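Local coordinates for protein transcriptional regulator (Corynebacterium diphtheriae, PDB 3LMM) that is of uncertain function but probably regulates transcription, joining a Schlafen AlbA-like domain to an ATPase-like domain and regions related to helix-turn-helix proteins, at residues 277-282 with 322-327; 294-299 with 403-408; 298-303 with 377-382. All blocks are in the same frame, centred on the assembly; numbering follows the deposited sequence.

Contact 1: 277-282 with 322-327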
loop_
_atom_site.group_PDB
_atom_site.type_symbol
_atom_site.label_atom_id
_atom_site.label_comp_id
_atom_site.label_asym_id
_atom_site.label_seq_id
_atom_site.Cartn_x
_atom_site.Cartn_y
_atom_site.Cartn_z
ATOM N N VAL A 277 12.593 10.591 -21.541
ATOM C CA VAL A 277 13.245 10.641 -22.842
ATOM C C VAL A 277 14.003 9.368 -23.164
ATOM O O VAL A 277 14.050 8.924 -24.309
ATOM C CB VAL A 277 14.256 11.790 -22.901
ATOM C CG1 VAL A 277 14.997 11.772 -24.239
ATOM C CG2 VAL A 277 13.543 13.109 -22.677
ATOM N N VAL A 278 14.627 8.805 -22.144
ATOM C CA VAL A 278 15.409 7.601 -22.300
ATOM C C VAL A 278 14.467 6.456 -22.601
ATOM O O VAL A 278 14.812 5.536 -23.341
ATOM C CB VAL A 278 16.182 7.324 -21.017
ATOM C CG1 VAL A 278 17.065 6.119 -21.186
ATOM C CG2 VAL A 278 17.003 8.548 -20.660
ATOM N N ASN A 279 13.275 6.525 -22.017
ATOM C CA ASN A 279 12.264 5.507 -22.231
ATOM C C ASN A 279 11.692 5.661 -23.636
ATOM O O ASN A 279 10.501 5.904 -23.821
ATOM C CB ASN A 279 11.149 5.645 -21.216
ATOM C CG ASN A 279 10.386 4.369 -21.046
ATOM O OD1 ASN A 279 9.455 4.284 -20.255
ATOM N ND2 ASN A 279 10.784 3.353 -21.787
ATOM N N LYS A 280 12.583 5.508 -24.611
ATOM C CA LYS A 280 12.312 5.621 -26.041
ATOM C C LYS A 280 10.859 5.596 -26.504
ATOM O O LYS A 280 10.420 6.545 -27.156
ATOM C CB LYS A 280 13.101 4.553 -26.790
ATOM C CG LYS A 280 14.593 4.627 -26.546
ATOM C CD LYS A 280 15.285 3.400 -27.107
ATOM C CE LYS A 280 16.633 3.188 -26.441
ATOM N NZ LYS A 280 16.484 3.053 -24.958
ATOM N N ASN A 281 10.119 4.526 -26.208
ATOM C CA ASN A 281 8.713 4.440 -26.631
ATOM C C ASN A 281 8.492 4.206 -28.139
ATOM O O ASN A 281 8.531 5.142 -28.938
ATOM C CB ASN A 281 7.976 5.701 -26.154
ATOM C CG ASN A 281 6.789 6.068 -27.024
ATOM O OD1 ASN A 281 6.022 5.206 -27.444
ATOM N ND2 ASN A 281 6.620 7.361 -27.277
ATOM N N ASN A 282 8.235 2.951 -28.508
ATOM C CA ASN A 282 8.027 2.585 -29.900
ATOM C C ASN A 282 6.563 2.308 -30.265
ATOM O O ASN A 282 5.709 2.134 -29.401
ATOM C CB ASN A 282 8.886 1.371 -30.247
ATOM C CG ASN A 282 8.915 0.355 -29.135
ATOM O OD1 ASN A 282 7.885 0.025 -28.570
ATOM N ND2 ASN A 282 10.107 -0.143 -28.809
ATOM N N VAL A 322 20.468 4.806 -10.466
ATOM C CA VAL A 322 19.518 4.273 -11.436
ATOM C C VAL A 322 20.199 4.253 -12.789
ATOM O O VAL A 322 20.693 5.278 -13.251
ATOM C CB VAL A 322 18.166 5.096 -11.510
ATOM C CG1 VAL A 322 18.428 6.579 -11.471
ATOM C CG2 VAL A 322 17.405 4.732 -12.783
ATOM N N ARG A 323 20.273 3.069 -13.391
ATOM C CA ARG A 323 20.880 2.938 -14.705
ATOM C C ARG A 323 19.873 2.348 -15.672
ATOM O O ARG A 323 18.990 1.587 -15.281
ATOM C CB ARG A 323 22.163 2.085 -14.677
ATOM C CG ARG A 323 22.084 0.766 -13.943
ATOM C CD ARG A 323 22.384 0.945 -12.464
ATOM N NE ARG A 323 23.774 1.317 -12.181
ATOM C CZ ARG A 323 24.822 0.521 -12.371
ATOM N NH1 ARG A 323 24.652 -0.707 -12.859
ATOM N NH2 ARG A 323 26.037 0.951 -12.056
ATOM N N TRP A 324 20.010 2.732 -16.935
ATOM C CA TRP A 324 19.129 2.290 -18.000
ATOM C C TRP A 324 19.935 1.591 -19.085
ATOM O O TRP A 324 20.894 2.155 -19.598
ATOM C CB TRP A 324 18.422 3.501 -18.596
ATOM C CG TRP A 324 17.625 3.191 -19.800
ATOM C CD1 TRP A 324 18.082 3.058 -21.084
ATOM C CD2 TRP A 324 16.225 2.953 -19.849
ATOM N NE1 TRP A 324 17.046 2.750 -21.930
ATOM C CE2 TRP A 324 15.890 2.682 -21.196
ATOM C CE3 TRP A 324 15.214 2.939 -18.884
ATOM C CZ2 TRP A 324 14.581 2.407 -21.602
ATOM C CZ3 TRP A 324 13.916 2.663 -19.284
ATOM C CH2 TRP A 324 13.610 2.401 -20.632
ATOM N N ILE A 325 19.538 0.376 -19.443
ATOM C CA ILE A 325 20.237 -0.382 -20.481
ATOM C C ILE A 325 19.511 -0.284 -21.813
ATOM O O ILE A 325 18.420 -0.826 -21.969
ATOM C CB ILE A 325 20.318 -1.849 -20.113
ATOM C CG1 ILE A 325 20.738 -1.968 -18.660
ATOM C CG2 ILE A 325 21.312 -2.551 -20.993
ATOM C CD1 ILE A 325 21.915 -1.141 -18.342
ATOM N N GLU A 326 20.133 0.378 -22.779
ATOM C CA GLU A 326 19.536 0.576 -24.099
ATOM C C GLU A 326 19.039 -0.659 -24.843
ATOM O O GLU A 326 17.842 -0.816 -25.067
ATOM C CB GLU A 326 20.528 1.304 -25.005
ATOM C CG GLU A 326 20.781 2.752 -24.639
ATOM C CD GLU A 326 19.668 3.672 -25.089
ATOM O OE1 GLU A 326 19.398 3.712 -26.309
ATOM O OE2 GLU A 326 19.064 4.355 -24.230
ATOM N N LEU A 327 19.977 -1.514 -25.239
ATOM C CA LEU A 327 19.663 -2.705 -26.009
ATOM C C LEU A 327 18.789 -3.754 -25.323
ATOM O O LEU A 327 18.191 -4.600 -25.989
ATOM C CB LEU A 327 20.966 -3.343 -26.510
ATOM C CG LEU A 327 21.768 -2.450 -27.468
ATOM C CD1 LEU A 327 23.074 -3.125 -27.869
ATOM C CD2 LEU A 327 20.924 -2.153 -28.703
#
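Lys280 and Glu326 form a salt bridge across the contact, NZ to OE2 at 3.0 Å, though as a hydrogen bond it is weak. Lys280 reaches the carboxylate with a chain that runs nearly straight and then bends at its last torsion (chi4 58°), while Glu326 folds back at chi2 to bring its acid group over. The stronger partner of the lysine is Glu295, so the ammonium probably lies between two carboxylates; a long, weak bond to Val278 O may add to this. Lys280 is poorly ordered, and the exact geometry of its end is uncertain. NZ also sits at the edge of the Trp324 indole near NE1, but both are donors and no bond joins them. The backbone between Val278 and Lys280 makes an inverse gamma turn centred on Asn279, in which Lys280 N bonds Val278 O at 2.6 Å just where helix 264-278 ends. Packing follows from there: Val278 CG1, turned anti to its own N (chi1 -177°), lies over the five-membered ring of Trp324 in a CH-pi contact, while Asn279 lies beside the six-membered ring, its CB near CH2. Ile244 also meets Val278, and Leu331 meets the indole. The arrangement is that of an alpha/beta layer, the end of a helix and its exit turn laid on a mixed sheet, with Trp324 as the main aromatic surface.

Contact 2: 294-299 with 403-408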
loop_
_atom_site.group_PDB
_atom_site.type_symbol
_atom_site.label_atom_id
_atom_site.label_comp_id
_atom_site.label_asym_id
_atom_site.label_seq_id
_atom_site.Cartn_x
_atom_site.Cartn_y
_atom_site.Cartn_z
ATOM N N PRO A 294 5.641 2.895 -24.638
ATOM C CA PRO A 294 7.026 2.984 -24.139
ATOM C C PRO A 294 7.712 1.634 -23.832
ATOM O O PRO A 294 7.047 0.636 -23.556
ATOM C CB PRO A 294 6.898 3.890 -22.908
ATOM C CG PRO A 294 5.500 3.650 -22.442
ATOM C CD PRO A 294 4.698 3.562 -23.722
ATOM N N GLU A 295 9.044 1.620 -23.903
ATOM C CA GLU A 295 9.836 0.421 -23.641
ATOM C C GLU A 295 9.413 -0.226 -22.347
ATOM O O GLU A 295 9.513 -1.435 -22.186
ATOM C CB GLU A 295 11.313 0.752 -23.537
ATOM C CG GLU A 295 11.894 1.514 -24.693
ATOM C CD GLU A 295 13.191 0.902 -25.138
ATOM O OE1 GLU A 295 13.126 -0.223 -25.691
ATOM O OE2 GLU A 295 14.261 1.522 -24.918
ATOM N N ILE A 296 9.019 0.592 -21.384
ATOM C CA ILE A 296 8.509 0.057 -20.129
ATOM C C ILE A 296 7.421 0.995 -19.636
ATOM O O ILE A 296 7.583 2.215 -19.644
ATOM C CB ILE A 296 9.608 -0.156 -19.042
ATOM C CG1 ILE A 296 10.216 1.154 -18.599
ATOM C CG2 ILE A 296 10.694 -1.067 -19.577
ATOM C CD1 ILE A 296 11.318 0.934 -17.560
ATOM N N PRO A 297 6.278 0.433 -19.231
ATOM C CA PRO A 297 5.155 1.238 -18.745
ATOM C C PRO A 297 5.519 2.355 -17.786
ATOM O O PRO A 297 6.045 2.112 -16.707
ATOM C CB PRO A 297 4.230 0.200 -18.124
ATOM C CG PRO A 297 5.152 -0.963 -17.804
ATOM C CD PRO A 297 6.041 -1.002 -19.006
ATOM N N ARG A 298 5.222 3.581 -18.196
ATOM C CA ARG A 298 5.505 4.763 -17.392
ATOM C C ARG A 298 5.252 4.548 -15.893
ATOM O O ARG A 298 6.120 4.820 -15.055
ATOM C CB ARG A 298 4.669 5.932 -17.910
ATOM C CG ARG A 298 5.056 6.346 -19.316
ATOM C CD ARG A 298 6.240 7.276 -19.281
ATOM N NE ARG A 298 7.080 7.182 -20.475
ATOM C CZ ARG A 298 6.713 7.572 -21.691
ATOM N NH1 ARG A 298 7.559 7.440 -22.708
ATOM N NH2 ARG A 298 5.504 8.086 -21.888
ATOM N N LEU A 299 4.065 4.048 -15.562
ATOM C CA LEU A 299 3.694 3.787 -14.178
ATOM C C LEU A 299 4.753 2.961 -13.469
ATOM O O LEU A 299 5.229 3.326 -12.391
ATOM C CB LEU A 299 2.385 3.020 -14.131
ATOM C CG LEU A 299 1.940 2.720 -12.710
ATOM C CD1 LEU A 299 1.353 3.990 -12.090
ATOM C CD2 LEU A 299 0.913 1.608 -12.732
ATOM N N THR A 403 15.897 -2.692 -7.652
ATOM C CA THR A 403 14.687 -3.132 -8.321
ATOM C C THR A 403 15.032 -3.126 -9.798
ATOM O O THR A 403 15.620 -2.170 -10.300
ATOM C CB THR A 403 13.513 -2.167 -8.032
ATOM O OG1 THR A 403 13.171 -2.202 -6.635
ATOM C CG2 THR A 403 12.284 -2.548 -8.852
ATOM N N THR A 404 14.709 -4.217 -10.482
ATOM C CA THR A 404 15.022 -4.337 -11.910
ATOM C C THR A 404 13.749 -4.533 -12.731
ATOM O O THR A 404 12.948 -5.440 -12.473
ATOM C CB THR A 404 15.942 -5.540 -12.182
ATOM O OG1 THR A 404 16.273 -6.162 -10.933
ATOM C CG2 THR A 404 17.203 -5.096 -12.884
ATOM N N LEU A 405 13.578 -3.681 -13.735
ATOM C CA LEU A 405 12.433 -3.731 -14.630
ATOM C C LEU A 405 12.907 -4.050 -16.026
ATOM O O LEU A 405 13.619 -3.247 -16.618
ATOM C CB LEU A 405 11.724 -2.380 -14.664
ATOM C CG LEU A 405 10.630 -2.200 -13.627
ATOM C CD1 LEU A 405 11.184 -2.498 -12.263
ATOM C CD2 LEU A 405 10.091 -0.795 -13.700
ATOM N N VAL A 406 12.524 -5.206 -16.556
ATOM C CA VAL A 406 12.926 -5.555 -17.921
ATOM C C VAL A 406 11.762 -5.366 -18.906
ATOM O O VAL A 406 10.798 -6.126 -18.884
ATOM C CB VAL A 406 13.416 -7.014 -18.019
ATOM C CG1 VAL A 406 13.479 -7.434 -19.475
ATOM C CG2 VAL A 406 14.787 -7.156 -17.375
ATOM N N GLY A 407 11.859 -4.362 -19.778
ATOM C CA GLY A 407 10.784 -4.106 -20.725
ATOM C C GLY A 407 11.023 -4.409 -22.197
ATOM O O GLY A 407 11.567 -5.449 -22.563
ATOM N N GLY A 408 10.602 -3.486 -23.052
ATOM C CA GLY A 408 10.757 -3.681 -24.479
ATOM C C GLY A 408 9.409 -3.730 -25.182
ATOM O O GLY A 408 8.404 -3.259 -24.652
#
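Pro294 and Glu295 carry a loop past Gly408 and into the start of helix 298-311, which packs on the six-stranded mixed sheet of an alpha/beta domain that probably belongs to an ATPase-like fold. Gly407 and Gly408 continue from the end of strand 400-406, so the contact joins the lead-in of a helix to the exit of a strand. Glu295 supplies the single hydrogen bond between the two segments, its O accepting Gly408 N. The bond is modelled very short, at 2.5 Å, and the approach is almost linear, with an N-H...O angle of 178°. The same carbonyl meets Gly407 CA in a CA-H...O contact of 3.3 Å, so two successive residues converge on one oxygen. The Glu295 side chain is engaged differently, its OE1 bonded to Ser329 in the turn that precedes strand 330-336. Ile296 presents its two branches to different partners. With CG1 between N and the carbonyl carbon (chi1 65°), CG2 is left beside N and lies against the backbone of the glycine, 3.2 Å from Gly407 CA, with no side chain in between. The longer branch extends toward the sheet, and CD1 meets Leu405 CD2 at 4.4 Å; Leu331 and Val301 also touch this isoleucine. Pro297 takes the N-cap position before the helix and rests its ring on Ala382 and Met383 of helix 373-385. Arg298, in the first turn, folds back along the loop so that Pro294 CB lies 3.5 Å above one face of its guanidinium plane, toward the rim of that group.

Contact 3: 298-303 with 377-382; sequences RLAVRE and DRMYQA
Ala300 and Met379 mark the nearest approach of the backbones, their CA atoms 4.6 Å apart, where helices 298-303 and 377-382 run roughly antiparallel, their short axes 8.5 Å apart at closest and crossing at -144°. Leu299 projects from the first helix onto Arg378, the two side chains meeting at about a right angle. Its CG is anti to N (chi1 -180°), which sends both methyls across the gap: CD1 comes to 3.4 Å from Arg378 NH1, obliquely to the guanidinium plane, while CD2 lies near Arg378 NE and reaches the methyl of Ala382, CD2 to CB at 4.4 Å. Arg378 bends at chi3, and its NH2 is held by a salt bridge to Asp370. Ala300, with its small side chain, permits the close backbone approach, and its CB lies 4.1 Å from CG of Met379, a selenomethionine here. The end of that residue leads away from the first helix, with SE passing Ala300 O, and Pro391 touches the side chain. Glu303 adds its aliphatic part, CG resting 4.0 Å from Met379 CB, the two side chains crossing at a slant. Its OE1 stays 5.0 Å from Arg378 NE, too distant for a salt bridge. No charged pair therefore joins the two segments; methyl and methylene groups pack on each other and on a guanidinium whose charge is answered by Asp370.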
loop_
_atom_site.group_PDB
_atom_site.type_symbol
_atom_site.label_atom_id
_atom_site.label_comp_id
_atom_site.label_asym_id
_atom_site.label_seq_id
_atom_site.Cartn_x
_atom_site.Cartn_y
_atom_site.Cartn_z
ATOM N N ARG A 298 5.222 3.581 -18.196
ATOM C CA ARG A 298 5.505 4.763 -17.392
ATOM C C ARG A 298 5.252 4.548 -15.893
ATOM O O ARG A 298 6.120 4.820 -15.055
ATOM C CB ARG A 298 4.669 5.932 -17.910
ATOM C CG ARG A 298 5.056 6.346 -19.316
ATOM C CD ARG A 298 6.240 7.276 -19.281
ATOM N NE ARG A 298 7.080 7.182 -20.475
ATOM C CZ ARG A 298 6.713 7.572 -21.691
ATOM N NH1 ARG A 298 7.559 7.440 -22.708
ATOM N NH2 ARG A 298 5.504 8.086 -21.888
ATOM N N LEU A 299 4.065 4.048 -15.562
ATOM C CA LEU A 299 3.694 3.787 -14.178
ATOM C C LEU A 299 4.753 2.961 -13.469
ATOM O O LEU A 299 5.229 3.326 -12.391
ATOM C CB LEU A 299 2.385 3.020 -14.131
ATOM C CG LEU A 299 1.940 2.720 -12.710
ATOM C CD1 LEU A 299 1.353 3.990 -12.090
ATOM C CD2 LEU A 299 0.913 1.608 -12.732
ATOM N N ALA A 300 5.101 1.832 -14.076
ATOM C CA ALA A 300 6.100 0.949 -13.507
ATOM C C ALA A 300 7.362 1.735 -13.141
ATOM O O ALA A 300 7.899 1.571 -12.048
ATOM C CB ALA A 300 6.427 -0.157 -14.493
ATOM N N VAL A 301 7.820 2.603 -14.041
ATOM C CA VAL A 301 9.021 3.401 -13.785
ATOM C C VAL A 301 8.854 4.362 -12.611
ATOM O O VAL A 301 9.602 4.302 -11.641
ATOM C CB VAL A 301 9.428 4.228 -15.018
ATOM C CG1 VAL A 301 10.715 4.981 -14.733
ATOM C CG2 VAL A 301 9.603 3.320 -16.206
ATOM N N ARG A 302 7.881 5.257 -12.704
ATOM C CA ARG A 302 7.654 6.205 -11.633
ATOM C C ARG A 302 7.397 5.473 -10.311
ATOM O O ARG A 302 7.814 5.927 -9.245
ATOM C CB ARG A 302 6.479 7.115 -11.995
ATOM C CG ARG A 302 6.180 8.215 -10.999
ATOM C CD ARG A 302 5.089 9.133 -11.531
ATOM N NE ARG A 302 3.909 8.389 -11.994
ATOM C CZ ARG A 302 3.686 8.017 -13.258
ATOM N NH1 ARG A 302 4.567 8.317 -14.208
ATOM N NH2 ARG A 302 2.579 7.348 -13.578
ATOM N N GLU A 303 6.736 4.326 -10.369
ATOM C CA GLU A 303 6.462 3.600 -9.136
ATOM C C GLU A 303 7.774 3.169 -8.493
ATOM O O GLU A 303 7.955 3.328 -7.289
ATOM C CB GLU A 303 5.575 2.385 -9.413
ATOM C CG GLU A 303 4.770 1.914 -8.197
ATOM C CD GLU A 303 3.659 2.888 -7.771
ATOM O OE1 GLU A 303 2.761 3.182 -8.597
ATOM O OE2 GLU A 303 3.671 3.351 -6.602
ATOM N N ASP A 377 2.245 -3.366 -6.236
ATOM C CA ASP A 377 1.319 -4.278 -6.919
ATOM C C ASP A 377 0.917 -3.769 -8.311
ATOM O O ASP A 377 0.860 -4.545 -9.264
ATOM C CB ASP A 377 0.051 -4.514 -6.082
ATOM C CG ASP A 377 0.303 -5.366 -4.835
ATOM O OD1 ASP A 377 -0.666 -5.584 -4.069
ATOM O OD2 ASP A 377 1.453 -5.821 -4.608
ATOM N N ARG A 378 0.624 -2.476 -8.434
ATOM C CA ARG A 378 0.254 -1.921 -9.729
ATOM C C ARG A 378 1.462 -1.996 -10.632
ATOM O O ARG A 378 1.334 -2.124 -11.847
ATOM C CB ARG A 378 -0.187 -0.471 -9.584
ATOM C CG ARG A 378 -1.526 -0.334 -8.909
ATOM C CD ARG A 378 -1.935 1.113 -8.803
ATOM N NE ARG A 378 -1.772 1.835 -10.064
ATOM C CZ ARG A 378 -2.130 3.103 -10.234
ATOM N NH1 ARG A 378 -1.950 3.702 -11.403
ATOM N NH2 ARG A 378 -2.680 3.774 -9.229
HETATM N N MSE A 379 2.642 -1.911 -10.028
HETATM C CA MSE A 379 3.874 -1.987 -10.790
HETATM C C MSE A 379 3.942 -3.389 -11.374
HETATM O O MSE A 379 3.976 -3.551 -12.587
HETATM C CB MSE A 379 5.079 -1.725 -9.885
HETATM C CG MSE A 379 6.404 -1.673 -10.637
HETATM SE SE MSE A 379 7.949 -1.414 -9.483
HETATM C CE MSE A 379 7.926 -3.117 -8.589
ATOM N N TYR A 380 3.942 -4.398 -10.509
ATOM C CA TYR A 380 3.983 -5.778 -10.965
ATOM C C TYR A 380 2.960 -5.993 -12.065
ATOM O O TYR A 380 3.300 -6.446 -13.153
ATOM C CB TYR A 380 3.674 -6.716 -9.817
ATOM C CG TYR A 380 4.894 -7.235 -9.129
ATOM C CD1 TYR A 380 5.217 -8.592 -9.188
ATOM C CD2 TYR A 380 5.720 -6.381 -8.405
ATOM C CE1 TYR A 380 6.329 -9.093 -8.536
ATOM C CE2 TYR A 380 6.837 -6.863 -7.751
ATOM C CZ TYR A 380 7.139 -8.223 -7.815
ATOM O OH TYR A 380 8.235 -8.719 -7.135
ATOM N N GLN A 381 1.706 -5.669 -11.769
ATOM C CA GLN A 381 0.625 -5.810 -12.735
ATOM C C GLN A 381 1.010 -5.206 -14.089
ATOM O O GLN A 381 1.034 -5.904 -15.101
ATOM C CB GLN A 381 -0.652 -5.144 -12.191
ATOM C CG GLN A 381 -1.349 -4.154 -13.142
ATOM C CD GLN A 381 -2.125 -4.827 -14.264
ATOM O OE1 GLN A 381 -2.291 -4.254 -15.341
ATOM N NE2 GLN A 381 -2.622 -6.034 -14.008
ATOM N N ALA A 382 1.321 -3.913 -14.103
ATOM C CA ALA A 382 1.691 -3.233 -15.335
ATOM C C ALA A 382 2.705 -4.031 -16.154
ATOM O O ALA A 382 2.649 -4.025 -17.381
ATOM C CB ALA A 382 2.234 -1.852 -15.025
#

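How the contacts relate
From the N terminus, helix 264-278 ends at 277-282, where contact 1 begins; it closes on strand 320-325 after strands 282-286 and 289-293 and helix 298-311 have passed. Residues 294-303 open the other two contacts inside that loop, and both close beyond it, so contact 1 crosses them. Contacts 2 and 3 start from the same stretch, sharing Arg298 and Leu299; contact 3 closes first, on helix 373-385, and contact 2 later, on strand 400-406. Contacts 1 and 2 reach different strands of one sheet and meet where Trp324 packs on Glu295. Contact 3 adds the second helix, and Leu405 packs on Ala300 to join it to contact 2.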